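Local coordinates for protein aminoglycoside N(3)-acetyltransferase III (Serratia marcescens, PDB 7LAO) that transfers the acetyl group of acetyl-CoA to the N3 amine of 2-deoxystreptamine antibiotics such as gentamicin, kanamycin and tobramycin, giving resistance to them, at residues A[56-61]-A[120-125]; A[63-68]-A[83-88]; A[185-190]-A[203-208]. All blocks are in the same frame, centred on the assembly; numbering follows the deposited sequence.

In the fold
From the N terminus, the chain runs through helix 6-16, strand 23-28 and two further helices before strand 56-60, where contact 1 opens. Contact 1 closes 59 residues later, when 120-125 returns antiparallel beside 56-61 in the central mixed sheet. Contact 2 is nested inside that long loop: 83-88 folds back on 63-68, about 19 Å from contact 1 between centres, and Phe88 reaches Ser121. Contact 3 follows in series as the hairpin of strands 185-192 and 200-207, a small sheet separate from the central one. It touches contact 2 through Tyr68 with Tyr188 and Pro67 with Met190, so the loop region lies between the hairpin and the loop leading into strand 122-125.

Contact 1 of 3, residues A[56-61]-A[120-125]; sequences TLMGYA and ASMVAV
Strands 56-60 and 122-125 run antiparallel, their axes 4.7 Å apart at closest approach and their directions 167° apart, as neighbours in the central mixed sheet of this antibiotic N-acetyltransferase. Leu57 with Val125 and Gly59 with Val123 are the hydrogen-bonded pairs, each closed by two N-H to O=C bonds; Val123 N to Gly59 O is the straightest, 2.9 Å and 171° at the hydrogen. Met58 with Ala124 and Tyr60 with Met122 are the non-hydrogen-bonded pairs between and beyond them. Past the regular pairing, Ala61 N still reaches Ser121 O, but that bond is weak and bent.

Met58, Ala124, Tyr60 and Met122 share one face of the sheet. Met58 is fully extended, with CG anti to the backbone N, and this stretches its CE along the face to within 3.9 Å of Met122 SD. Met122 instead bends at its second torsion (chi2 -83°), carrying sulfur and methyl across to the tyrosine. The result is a Met-aromatic contact: SD lies 4.8 Å from the Tyr60 ring centroid, in an oblique approach, while CE meets CD1. At the rim of the same ring, the carbonyl oxygens of Ala120 and Ser121 lie near its plane. Phe99 stacks on Tyr60, and the phenol OH makes a weak hydrogen bond to a bound buffer molecule, so this end of the face borders a site able to hold a small molecule.

The other face carries Leu57, Val123 and Val125, with helix 102-108 packed on Leu57 and Val123. Gly59 presents only its backbone there, and the CG1 methyl of Val123 comes in beside it, 3.5 Å from Gly59 O and 3.8 Å from Gly59 CA.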
loop_
_atom_site.group_PDB
_atom_site.type_symbol
_atom_site.label_atom_id
_atom_site.label_comp_id
_atom_site.label_asym_id
_atom_site.label_seq_id
_atom_site.Cartn_x
_atom_site.Cartn_y
_atom_site.Cartn_z
ATOM N N THR A 56 8.723 12.115 2.987
ATOM C CA THR A 56 7.414 11.626 3.377
ATOM C C THR A 56 7.423 10.101 3.369
ATOM O O THR A 56 7.969 9.472 2.470
ATOM C CB THR A 56 6.330 12.170 2.442
ATOM O OG1 THR A 56 6.216 13.589 2.627
ATOM C CG2 THR A 56 4.975 11.570 2.776
ATOM N N LEU A 57 6.877 9.490 4.410
ATOM C CA LEU A 57 6.735 8.048 4.425
ATOM C C LEU A 57 5.280 7.721 4.226
ATOM O O LEU A 57 4.402 8.441 4.709
ATOM C CB LEU A 57 7.186 7.441 5.783
ATOM C CG LEU A 57 8.531 7.919 6.320
ATOM C CD1 LEU A 57 8.782 7.436 7.779
ATOM C CD2 LEU A 57 9.615 7.431 5.309
ATOM N N MET A 58 5.030 6.570 3.632
ATOM C CA MET A 58 3.668 6.188 3.327
ATOM C C MET A 58 3.482 4.697 3.498
ATOM O O MET A 58 4.410 3.896 3.281
ATOM C CB MET A 58 3.328 6.584 1.896
ATOM C CG MET A 58 1.893 6.340 1.481
ATOM S SD MET A 58 1.624 7.057 -0.207
ATOM C CE MET A 58 0.002 6.398 -0.605
ATOM N N GLY A 59 2.269 4.310 3.844
ATOM C CA GLY A 59 2.016 2.899 4.076
ATOM C C GLY A 59 0.584 2.570 3.742
ATOM O O GLY A 59 -0.304 3.435 3.798
ATOM N N TYR A 60 0.345 1.295 3.444
ATOM C CA TYR A 60 -0.985 0.808 3.081
ATOM C C TYR A 60 -1.625 0.214 4.324
ATOM O O TYR A 60 -1.374 -0.937 4.684
ATOM C CB TYR A 60 -0.865 -0.197 1.949
ATOM C CG TYR A 60 -2.109 -0.714 1.303
ATOM C CD1 TYR A 60 -3.362 -0.104 1.482
ATOM C CD2 TYR A 60 -2.037 -1.846 0.508
ATOM C CE1 TYR A 60 -4.502 -0.624 0.864
ATOM C CE2 TYR A 60 -3.153 -2.376 -0.107
ATOM C CZ TYR A 60 -4.381 -1.763 0.054
ATOM O OH TYR A 60 -5.481 -2.308 -0.562
ATOM N N ALA A 61 -2.468 1.012 4.998
ATOM C CA ALA A 61 -2.939 0.629 6.331
ATOM C C ALA A 61 -4.205 -0.220 6.272
ATOM O O ALA A 61 -4.341 -1.201 7.011
ATOM C CB ALA A 61 -3.198 1.875 7.186
ATOM N N ALA A 120 -9.266 0.739 1.736
ATOM C CA ALA A 120 -7.995 1.006 1.068
ATOM C C ALA A 120 -7.170 2.038 1.818
ATOM O O ALA A 120 -6.228 2.596 1.268
ATOM C CB ALA A 120 -8.237 1.460 -0.367
ATOM N N SER A 121 -7.507 2.291 3.076
ATOM C CA SER A 121 -6.917 3.383 3.837
ATOM C C SER A 121 -5.393 3.427 3.762
ATOM O O SER A 121 -4.700 2.401 3.879
ATOM C CB SER A 121 -7.371 3.240 5.289
ATOM O OG SER A 121 -6.808 4.249 6.084
ATOM N N MET A 122 -4.866 4.632 3.600
ATOM C CA MET A 122 -3.431 4.859 3.510
ATOM C C MET A 122 -2.988 5.750 4.660
ATOM O O MET A 122 -3.745 6.600 5.103
ATOM C CB MET A 122 -3.052 5.553 2.193
ATOM C CG MET A 122 -3.526 4.822 0.977
ATOM S SD MET A 122 -2.379 3.490 0.507
ATOM C CE MET A 122 -3.360 2.807 -0.817
ATOM N N VAL A 123 -1.752 5.558 5.130
ATOM C CA VAL A 123 -1.176 6.411 6.162
ATOM C C VAL A 123 -0.001 7.103 5.494
ATOM O O VAL A 123 0.715 6.481 4.687
ATOM C CB VAL A 123 -0.746 5.621 7.431
ATOM C CG1 VAL A 123 0.245 4.436 7.061
ATOM C CG2 VAL A 123 -0.061 6.520 8.418
ATOM N N ALA A 124 0.190 8.389 5.796
ATOM C CA ALA A 124 1.339 9.162 5.303
ATOM C C ALA A 124 1.811 10.167 6.353
ATOM O O ALA A 124 1.009 10.689 7.149
ATOM C CB ALA A 124 1.043 9.918 4.011
ATOM N N VAL A 125 3.111 10.469 6.318
ATOM C CA VAL A 125 3.748 11.287 7.360
ATOM C C VAL A 125 4.860 12.088 6.729
ATOM O O VAL A 125 5.826 11.491 6.219
ATOM C CB VAL A 125 4.389 10.430 8.477
ATOM C CG1 VAL A 125 4.555 11.282 9.704
ATOM C CG2 VAL A 125 3.661 9.132 8.705
#

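Contact 2 of 3, residues A[63-68]-A[83-88]; sequences WDRSPY and RRWPPF
Trp85 and Trp63 bury the most surface here, and each meets the opposite loop in its own way. Trp85 turns the edge of its indole toward 63-68, where Trp85 NE1 donates to Arg65 O; the modelled 2.5 Å is very short, so its exact length is doubtful. Pro67 covers one face of the same indole, its CB 3.8 Å from the centroid of the six-membered ring in a CH-pi contact. From the other side of the indole plane the Arg65 side chain, bent at its second and third torsions, brings NH2 obliquely against Trp85 CZ2 and CH2.

Trp63 is sandwiched. On one face Phe88 sets CB 3.8 Å from the centroid of the six-membered ring, nearly on the ring normal, and CD1 over the middle of the indole; the phenyl edge points at that face with the planes 62° apart. The opposite face takes Arg65 O and Ser66 N, where the loop curls back over its own tryptophan. Trp85 adds an offset edge-to-face approach, completing an aromatic cluster of Trp63, Trp85 and Phe88. At the rim of Trp63, Pro86 O lies in the ring plane, 3.2 Å from CH2; this buried carbonyl has no hydrogen-bonding partner in the model.

Both segments belong to the long loop region between strand 56-60 and helix 102-108. Strand 185-192 flanks them, with Pro191 against Trp63 and Met190 against Pro67.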
loop_
_atom_site.group_PDB
_atom_site.type_symbol
_atom_site.label_atom_id
_atom_site.label_comp_id
_atom_site.label_asym_id
_atom_site.label_seq_id
_atom_site.Cartn_x
_atom_site.Cartn_y
_atom_site.Cartn_z
ATOM N N TRP A 63 -7.761 -1.694 7.065
ATOM C CA TRP A 63 -8.551 -1.705 8.291
ATOM C C TRP A 63 -8.722 -3.145 8.755
ATOM O O TRP A 63 -9.080 -4.009 7.950
ATOM C CB TRP A 63 -9.912 -1.041 8.011
ATOM C CG TRP A 63 -10.856 -0.842 9.200
ATOM C CD1 TRP A 63 -10.534 -0.825 10.521
ATOM C CD2 TRP A 63 -12.273 -0.650 9.124
ATOM N NE1 TRP A 63 -11.671 -0.613 11.291
ATOM C CE2 TRP A 63 -12.752 -0.503 10.451
ATOM C CE3 TRP A 63 -13.185 -0.576 8.063
ATOM C CZ2 TRP A 63 -14.095 -0.302 10.741
ATOM C CZ3 TRP A 63 -14.520 -0.365 8.350
ATOM C CH2 TRP A 63 -14.966 -0.232 9.682
ATOM N N ASP A 64 -8.520 -3.393 10.056
ATOM C CA ASP A 64 -8.658 -4.740 10.594
ATOM C C ASP A 64 -10.109 -5.202 10.730
ATOM O O ASP A 64 -10.327 -6.378 11.043
ATOM C CB ASP A 64 -7.925 -4.847 11.952
ATOM C CG ASP A 64 -8.537 -3.966 13.052
ATOM O OD1 ASP A 64 -8.495 -4.389 14.221
ATOM O OD2 ASP A 64 -9.066 -2.866 12.766
ATOM N N ARG A 65 -11.103 -4.328 10.486
ATOM C CA ARG A 65 -12.520 -4.696 10.523
ATOM C C ARG A 65 -13.244 -4.247 9.250
ATOM O O ARG A 65 -14.407 -3.826 9.282
ATOM C CB ARG A 65 -13.215 -4.114 11.760
ATOM C CG ARG A 65 -12.715 -4.665 13.096
ATOM C CD ARG A 65 -12.944 -6.164 13.226
ATOM N NE ARG A 65 -14.133 -6.583 12.489
ATOM C CZ ARG A 65 -14.276 -7.760 11.885
ATOM N NH1 ARG A 65 -13.303 -8.666 11.933
ATOM N NH2 ARG A 65 -15.400 -8.028 11.233
ATOM N N SER A 66 -12.581 -4.323 8.119
ATOM C CA SER A 66 -13.235 -3.936 6.881
ATOM C C SER A 66 -14.253 -5.004 6.483
ATOM O O SER A 66 -13.972 -6.193 6.621
ATOM C CB SER A 66 -12.200 -3.740 5.787
ATOM O OG SER A 66 -12.771 -3.828 4.500
ATOM N N PRO A 67 -15.474 -4.612 6.051
ATOM C CA PRO A 67 -16.471 -5.596 5.593
ATOM C C PRO A 67 -16.409 -5.848 4.090
ATOM O O PRO A 67 -17.435 -5.869 3.398
ATOM C CB PRO A 67 -17.797 -4.926 5.996
ATOM C CG PRO A 67 -17.521 -3.490 5.841
ATOM C CD PRO A 67 -16.066 -3.276 6.202
ATOM N N TYR A 68 -15.187 -6.053 3.571
ATOM C CA TYR A 68 -14.987 -6.221 2.134
ATOM C C TYR A 68 -15.641 -7.501 1.624
ATOM O O TYR A 68 -16.442 -7.475 0.684
ATOM C CB TYR A 68 -13.491 -6.222 1.806
ATOM C CG TYR A 68 -13.189 -6.497 0.343
ATOM C CD1 TYR A 68 -13.295 -5.483 -0.610
ATOM C CD2 TYR A 68 -12.803 -7.776 -0.091
ATOM C CE1 TYR A 68 -13.011 -5.721 -1.957
ATOM C CE2 TYR A 68 -12.523 -8.030 -1.440
ATOM C CZ TYR A 68 -12.619 -6.997 -2.367
ATOM O OH TYR A 68 -12.352 -7.229 -3.708
ATOM N N ARG A 83 -26.076 -4.271 12.113
ATOM C CA ARG A 83 -25.310 -3.078 11.765
ATOM C C ARG A 83 -24.567 -2.472 12.941
ATOM O O ARG A 83 -24.297 -1.268 12.947
ATOM C CB ARG A 83 -26.188 -2.021 11.098
ATOM C CG ARG A 83 -25.543 -1.483 9.832
ATOM C CD ARG A 83 -25.687 -2.543 8.741
ATOM N NE ARG A 83 -24.915 -2.281 7.531
ATOM C CZ ARG A 83 -25.297 -2.666 6.315
ATOM N NH1 ARG A 83 -26.437 -3.315 6.157
ATOM N NH2 ARG A 83 -24.552 -2.395 5.251
ATOM N N ARG A 84 -24.182 -3.263 13.938
ATOM C CA ARG A 84 -23.245 -2.729 14.915
ATOM C C ARG A 84 -21.798 -2.966 14.506
ATOM O O ARG A 84 -20.907 -3.081 15.363
ATOM C CB ARG A 84 -23.518 -3.295 16.295
ATOM C CG ARG A 84 -22.959 -2.382 17.363
ATOM C CD ARG A 84 -24.104 -1.664 18.045
ATOM N NE ARG A 84 -25.015 -2.638 18.622
ATOM C CZ ARG A 84 -26.332 -2.620 18.454
ATOM N NH1 ARG A 84 -26.897 -1.660 17.732
ATOM N NH2 ARG A 84 -27.081 -3.559 19.017
ATOM N N TRP A 85 -21.553 -3.050 13.209
ATOM C CA TRP A 85 -20.193 -3.025 12.710
ATOM C C TRP A 85 -19.489 -1.771 13.215
ATOM O O TRP A 85 -20.036 -0.670 13.086
ATOM C CB TRP A 85 -20.185 -3.050 11.187
ATOM C CG TRP A 85 -18.928 -3.620 10.642
ATOM C CD1 TRP A 85 -17.720 -2.992 10.541
ATOM C CD2 TRP A 85 -18.741 -4.939 10.121
ATOM N NE1 TRP A 85 -16.788 -3.842 9.982
ATOM C CE2 TRP A 85 -17.392 -5.045 9.720
ATOM C CE3 TRP A 85 -19.583 -6.039 9.950
ATOM C CZ2 TRP A 85 -16.869 -6.210 9.163
ATOM C CZ3 TRP A 85 -19.060 -7.194 9.398
ATOM C CH2 TRP A 85 -17.717 -7.272 9.011
ATOM N N PRO A 86 -18.294 -1.891 13.790
ATOM C CA PRO A 86 -17.591 -0.715 14.329
ATOM C C PRO A 86 -17.351 0.328 13.254
ATOM O O PRO A 86 -16.979 -0.008 12.120
ATOM C CB PRO A 86 -16.264 -1.296 14.845
ATOM C CG PRO A 86 -16.137 -2.616 14.185
ATOM C CD PRO A 86 -17.530 -3.128 14.010
ATOM N N PRO A 87 -17.575 1.602 13.566
ATOM C CA PRO A 87 -17.317 2.654 12.580
ATOM C C PRO A 87 -15.831 2.815 12.320
ATOM O O PRO A 87 -14.983 2.566 13.184
ATOM C CB PRO A 87 -17.912 3.910 13.232
ATOM C CG PRO A 87 -18.857 3.394 14.306
ATOM C CD PRO A 87 -18.224 2.121 14.784
ATOM N N PHE A 88 -15.515 3.213 11.097
ATOM C CA PHE A 88 -14.121 3.416 10.725
ATOM C C PHE A 88 -13.700 4.787 11.222
ATOM O O PHE A 88 -14.099 5.814 10.666
ATOM C CB PHE A 88 -13.930 3.292 9.223
ATOM C CG PHE A 88 -12.534 3.582 8.781
ATOM C CD1 PHE A 88 -11.506 2.721 9.101
ATOM C CD2 PHE A 88 -12.249 4.732 8.064
ATOM C CE1 PHE A 88 -10.219 2.992 8.693
ATOM C CE2 PHE A 88 -10.961 4.998 7.653
ATOM C CZ PHE A 88 -9.954 4.139 7.972
#

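Contact 3 of 3, residues A[185-190]-A[203-208]; sequences RVTYEM and LAEDFD
Side-chain torsions bring the key groups together: Arg185 folds back at chi2 and chi3 to reach over Phe207, and Tyr188 takes chi1 51°, with CG wedged between the backbone N and the carbonyl carbon, which lays a face of its ring against Ala204 CB. Both sit on a beta hairpin, strands 185-192 and 200-207, antiparallel with segment directions 155° apart. Val186 with Asp206 and Tyr188 with Ala204 are its hydrogen-bonded pairs. Two bonds join Val186 and Asp206, Val186 N to Asp206 O being the shorter, at 2.8 Å.

Over the Phe207 ring the guanidinium makes a cation-pi contact. Arg185 CZ stands almost on the ring normal, and Arg185 NH1 dips closest, 3.0 Å from Phe207 CZ. The two planes are steeply inclined, 79° apart, so the cation points NH1 at the face of the ring, offset toward its rim, instead of lying flat on it. Glu205 brings CG to the guanidinium edge, at NH2, but the carboxylate, turned nearly perpendicular, stays beyond salt-bridge range.

The face of Val186, Tyr188, Ala204 and Asp206 is more buried. Ala204 CB sits 4.0 Å from the Tyr188 ring centroid as a CH-pi contact, and Tyr68 meets that ring too. A water joins Tyr188 OH to Asp206 OD2, while Asp206 OD1 receives Phe207 N at 2.8 Å. Beyond the hairpin pairing, a second water links Arg185 O to Asp208 OD2, which also forms a salt bridge with Arg184.

The exposed Arg185 is thus placed against the Phe207 ring, with Glu205 near but beyond a salt bridge. In Asp206, OD1 is held by Phe207 N, and OD2 by Ala141 N and a water, so the bonds to both oxygens fix the orientation of the buried carboxylate.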
loop_
_atom_site.group_PDB
_atom_site.type_symbol
_atom_site.label_atom_id
_atom_site.label_comp_id
_atom_site.label_asym_id
_atom_site.label_seq_id
_atom_site.Cartn_x
_atom_site.Cartn_y
_atom_site.Cartn_z
ATOM N N ARG A 185 -13.847 -6.208 -12.367
ATOM C CA ARG A 185 -14.424 -5.250 -11.435
ATOM C C ARG A 185 -15.086 -6.000 -10.288
ATOM O O ARG A 185 -15.488 -7.159 -10.431
ATOM C CB ARG A 185 -15.485 -4.364 -12.117
ATOM C CG ARG A 185 -15.081 -3.829 -13.472
ATOM C CD ARG A 185 -14.229 -2.606 -13.293
ATOM N NE ARG A 185 -14.984 -1.502 -12.719
ATOM C CZ ARG A 185 -14.543 -0.251 -12.694
ATOM N NH1 ARG A 185 -13.345 0.029 -13.187
ATOM N NH2 ARG A 185 -15.286 0.713 -12.160
ATOM N N VAL A 186 -15.224 -5.310 -9.153
ATOM C CA VAL A 186 -15.945 -5.827 -7.997
ATOM C C VAL A 186 -16.815 -4.710 -7.443
ATOM O O VAL A 186 -16.666 -3.539 -7.803
ATOM C CB VAL A 186 -15.016 -6.347 -6.881
ATOM C CG1 VAL A 186 -14.150 -7.495 -7.387
ATOM C CG2 VAL A 186 -14.137 -5.224 -6.349
ATOM N N THR A 187 -17.729 -5.093 -6.544
ATOM C CA THR A 187 -18.560 -4.163 -5.790
ATOM C C THR A 187 -18.618 -4.586 -4.334
ATOM O O THR A 187 -18.722 -5.776 -4.023
ATOM C CB THR A 187 -19.983 -4.096 -6.345
ATOM O OG1 THR A 187 -20.608 -5.389 -6.274
ATOM C CG2 THR A 187 -19.907 -3.691 -7.766
ATOM N N TYR A 188 -18.573 -3.607 -3.443
ATOM C CA TYR A 188 -18.743 -3.875 -2.024
ATOM C C TYR A 188 -19.334 -2.628 -1.385
ATOM O O TYR A 188 -19.615 -1.635 -2.065
ATOM C CB TYR A 188 -17.415 -4.287 -1.382
ATOM C CG TYR A 188 -16.298 -3.321 -1.686
ATOM C CD1 TYR A 188 -16.067 -2.229 -0.865
ATOM C CD2 TYR A 188 -15.486 -3.492 -2.807
ATOM C CE1 TYR A 188 -15.055 -1.337 -1.135
ATOM C CE2 TYR A 188 -14.468 -2.590 -3.093
ATOM C CZ TYR A 188 -14.258 -1.513 -2.246
ATOM O OH TYR A 188 -13.255 -0.605 -2.496
ATOM N N GLU A 189 -19.555 -2.698 -0.071
ATOM C CA GLU A 189 -20.118 -1.576 0.676
ATOM C C GLU A 189 -19.254 -1.264 1.892
ATOM O O GLU A 189 -18.661 -2.161 2.498
ATOM C CB GLU A 189 -21.566 -1.836 1.122
ATOM C CG GLU A 189 -22.617 -1.446 0.075
ATOM C CD GLU A 189 -24.064 -1.559 0.575
ATOM O OE1 GLU A 189 -24.950 -1.884 -0.248
ATOM O OE2 GLU A 189 -24.322 -1.311 1.779
ATOM N N MET A 190 -19.180 0.027 2.239
ATOM C CA MET A 190 -18.373 0.517 3.345
ATOM C C MET A 190 -19.140 1.542 4.176
ATOM O O MET A 190 -19.842 2.398 3.616
ATOM C CB MET A 190 -17.065 1.163 2.868
ATOM C CG MET A 190 -16.132 0.310 1.992
ATOM S SD MET A 190 -15.355 -1.103 2.824
ATOM C CE MET A 190 -14.690 -0.389 4.292
ATOM N N LEU A 203 -21.761 2.505 -1.306
ATOM C CA LEU A 203 -21.379 1.434 -2.154
ATOM C C LEU A 203 -20.204 1.850 -3.007
ATOM O O LEU A 203 -20.118 3.005 -3.441
ATOM C CB LEU A 203 -22.550 0.990 -3.034
ATOM C CG LEU A 203 -22.252 -0.116 -4.050
ATOM C CD1 LEU A 203 -21.851 -1.400 -3.342
ATOM C CD2 LEU A 203 -23.450 -0.350 -4.957
ATOM N N ALA A 204 -19.282 0.915 -3.243
ATOM C CA ALA A 204 -18.191 1.116 -4.180
ATOM C C ALA A 204 -18.271 0.147 -5.353
ATOM O O ALA A 204 -18.757 -0.984 -5.226
ATOM C CB ALA A 204 -16.834 0.954 -3.478
ATOM N N GLU A 205 -17.624 0.567 -6.439
ATOM C CA GLU A 205 -17.457 -0.196 -7.673
ATOM C C GLU A 205 -16.005 0.100 -8.065
ATOM O O GLU A 205 -15.669 1.253 -8.334
ATOM C CB GLU A 205 -18.419 0.293 -8.753
ATOM C CG GLU A 205 -17.923 0.074 -10.172
ATOM C CD GLU A 205 -18.506 -1.174 -10.807
ATOM O OE1 GLU A 205 -18.924 -1.106 -11.981
ATOM O OE2 GLU A 205 -18.547 -2.223 -10.130
ATOM N N ASP A 206 -15.141 -0.915 -8.102
ATOM C CA ASP A 206 -13.738 -0.665 -8.387
ATOM C C ASP A 206 -13.127 -1.888 -9.052
ATOM O O ASP A 206 -13.742 -2.951 -9.135
ATOM C CB ASP A 206 -12.975 -0.288 -7.108
ATOM C CG ASP A 206 -11.948 0.810 -7.339
ATOM O OD1 ASP A 206 -11.288 0.774 -8.404
ATOM O OD2 ASP A 206 -11.798 1.708 -6.470
ATOM N N PHE A 207 -11.904 -1.710 -9.545
ATOM C CA PHE A 207 -11.163 -2.801 -10.148
ATOM C C PHE A 207 -10.838 -3.868 -9.094
ATOM O O PHE A 207 -10.633 -3.574 -7.914
ATOM C CB PHE A 207 -9.872 -2.277 -10.791
ATOM C CG PHE A 207 -10.090 -1.394 -11.977
ATOM C CD1 PHE A 207 -10.459 -1.930 -13.192
ATOM C CD2 PHE A 207 -9.937 -0.011 -11.874
ATOM C CE1 PHE A 207 -10.668 -1.110 -14.292
ATOM C CE2 PHE A 207 -10.151 0.809 -12.963
ATOM C CZ PHE A 207 -10.502 0.246 -14.179
ATOM N N ASP A 208 -10.807 -5.118 -9.538
ATOM C CA ASP A 208 -10.475 -6.257 -8.678
ATOM C C ASP A 208 -9.016 -6.185 -8.196
ATOM O O ASP A 208 -8.091 -6.175 -9.014
ATOM C CB ASP A 208 -10.729 -7.537 -9.475
ATOM C CG ASP A 208 -10.853 -8.772 -8.606
ATOM O OD1 ASP A 208 -10.428 -8.719 -7.435
ATOM O OD2 ASP A 208 -11.361 -9.801 -9.105
HETATM O O HOH W 1 -14.371 -9.793 -9.661
HETATM O O HOH W 2 -13.202 1.993 -4.048
#